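Local coordinates for carbohydrate kinase, FGGY (Novosphingobium aromaticivorans, PDB 3H6E), which probably phosphorylates a sugar or related polyol as a member of the FGGY family of carbohydrate kinases, though its substrate is not established, at residues T8-L13 / V73-G78. Sequence-based numbering, arbitrary orientation.
Sequences TIVIDL and VPVGHG
The carbonyl O of Val75 takes the N-H of Leu13 at 2.9 Å and also meets the CA-H of Asp12, while Val75 N bonds Ile11 O. Two residues back along both strands, Val73 N bonds Ile9 O at 3.0 Å and Ile11 N reaches Val73 O at 3.3 Å, each valine linking the neighbours of its opposite number, as parallel strands do. Pro74, without an N-H, sits between the valines opposite Ile11, its CA 3.6 Å from Ile11 CG1; helix 50-63 covers that face through Leu57 and Thr53. This is the central parallel pair of a sheet ordered as in the N-terminal domain of the actin-like ATPase fold, with strand 17-23 flanking 9-13 and strand 226-232 flanking 71-76. On the other face Val10 CG1 packs 3.9 Å from Val75 CG2. Asp12 carries CG anti to its N (chi1 -168°), bringing OD1 3.5 Å from Val75 CG1; OD1 lies close to the carboxylate of Asp233, and OD2 bonds Ser426 weakly. A leucine here would probably cost Ser426 that bond and bring an apolar branch against Asp233. Past the strand, the His77 ring turns its CD2 edge to Leu13 O at 3.4 Å, the hydrogen-bond acceptor of Trp152 NE1.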
loop_
_atom_site.group_PDB
_atom_site.type_symbol
_atom_site.label_atom_id
_atom_site.label_comp_id
_atom_site.label_asym_id
_atom_site.label_seq_id
_atom_site.Cartn_x
_atom_site.Cartn_y
_atom_site.Cartn_z
ATOM N N THR A 8 22.878 -3.701 -8.460
ATOM C CA THR A 8 21.738 -2.882 -8.063
ATOM C C THR A 8 21.354 -3.086 -6.597
ATOM O O THR A 8 21.525 -4.171 -6.040
ATOM C CB THR A 8 20.523 -3.162 -8.950
ATOM O OG1 THR A 8 20.298 -4.574 -9.006
ATOM C CG2 THR A 8 20.771 -2.640 -10.357
ATOM N N ILE A 9 20.841 -2.029 -5.976
ATOM C CA ILE A 9 20.503 -2.062 -4.559
ATOM C C ILE A 9 19.196 -1.329 -4.267
ATOM O O ILE A 9 19.014 -0.172 -4.652
ATOM C CB ILE A 9 21.618 -1.438 -3.702
ATOM C CG1 ILE A 9 22.919 -2.232 -3.859
ATOM C CG2 ILE A 9 21.190 -1.373 -2.241
ATOM C CD1 ILE A 9 24.152 -1.524 -3.316
ATOM N N VAL A 10 18.287 -2.012 -3.579
ATOM C CA VAL A 10 17.017 -1.414 -3.204
ATOM C C VAL A 10 16.968 -1.148 -1.704
ATOM O O VAL A 10 17.221 -2.042 -0.898
ATOM C CB VAL A 10 15.836 -2.323 -3.582
ATOM C CG1 VAL A 10 14.522 -1.598 -3.348
ATOM C CG2 VAL A 10 15.956 -2.782 -5.034
ATOM N N ILE A 11 16.650 0.088 -1.332
ATOM C CA ILE A 11 16.454 0.434 0.071
ATOM C C ILE A 11 14.968 0.615 0.358
ATOM O O ILE A 11 14.343 1.552 -0.136
ATOM C CB ILE A 11 17.228 1.703 0.461
ATOM C CG1 ILE A 11 17.393 2.614 -0.753
ATOM C CG2 ILE A 11 18.594 1.344 1.007
ATOM C CD1 ILE A 11 18.472 3.667 -0.583
ATOM N N ASP A 12 14.405 -0.298 1.143
ATOM C CA ASP A 12 12.978 -0.274 1.441
ATOM C C ASP A 12 12.736 0.072 2.899
ATOM O O ASP A 12 12.632 -0.809 3.752
ATOM C CB ASP A 12 12.332 -1.618 1.109
ATOM C CG ASP A 12 10.819 -1.551 1.119
ATOM O OD1 ASP A 12 10.268 -0.640 1.769
ATOM O OD2 ASP A 12 10.180 -2.407 0.472
ATOM N N LEU A 13 12.636 1.366 3.171
ATOM C CA LEU A 13 12.455 1.850 4.527
ATOM C C LEU A 13 10.972 1.993 4.862
ATOM O O LEU A 13 10.430 3.096 4.933
ATOM C CB LEU A 13 13.212 3.166 4.689
ATOM C CG LEU A 13 14.643 2.950 4.181
ATOM C CD1 LEU A 13 15.276 4.224 3.662
ATOM C CD2 LEU A 13 15.513 2.297 5.247
ATOM N N VAL A 73 17.855 2.197 -5.978
ATOM C CA VAL A 73 16.499 2.731 -6.030
ATOM C C VAL A 73 15.819 2.674 -4.663
ATOM O O VAL A 73 15.712 1.609 -4.061
ATOM C CB VAL A 73 15.644 2.032 -7.104
ATOM C CG1 VAL A 73 16.058 0.579 -7.258
ATOM C CG2 VAL A 73 14.157 2.170 -6.779
ATOM N N PRO A 74 15.371 3.838 -4.169
ATOM C CA PRO A 74 14.789 4.034 -2.836
ATOM C C PRO A 74 13.304 3.706 -2.794
ATOM O O PRO A 74 12.593 3.948 -3.766
ATOM C CB PRO A 74 14.984 5.538 -2.584
ATOM C CG PRO A 74 15.767 6.066 -3.773
ATOM C CD PRO A 74 15.511 5.112 -4.886
ATOM N N VAL A 75 12.851 3.163 -1.668
ATOM C CA VAL A 75 11.445 2.842 -1.460
ATOM C C VAL A 75 11.034 3.263 -0.053
ATOM O O VAL A 75 11.717 2.947 0.921
ATOM C CB VAL A 75 11.175 1.337 -1.621
ATOM C CG1 VAL A 75 9.723 1.022 -1.298
ATOM C CG2 VAL A 75 11.527 0.879 -3.025
ATOM N N GLY A 76 9.919 3.977 0.051
ATOM C CA GLY A 76 9.466 4.471 1.337
ATOM C C GLY A 76 7.986 4.267 1.582
ATOM O O GLY A 76 7.168 4.368 0.668
ATOM N N HIS A 77 7.642 3.962 2.825
ATOM C CA HIS A 77 6.250 3.914 3.224
ATOM C C HIS A 77 5.653 5.314 3.064
ATOM O O HIS A 77 6.380 6.312 3.022
ATOM C CB HIS A 77 6.129 3.442 4.673
ATOM C CG HIS A 77 6.544 4.471 5.678
ATOM N ND1 HIS A 77 5.691 5.454 6.127
ATOM C CD2 HIS A 77 7.719 4.669 6.323
ATOM C CE1 HIS A 77 6.323 6.218 7.001
ATOM N NE2 HIS A 77 7.554 5.762 7.138
ATOM N N GLY A 78 4.330 5.385 2.974
ATOM C CA GLY A 78 3.650 6.656 2.794
ATOM C C GLY A 78 3.360 7.384 4.091
ATOM O O GLY A 78 3.740 6.931 5.173
#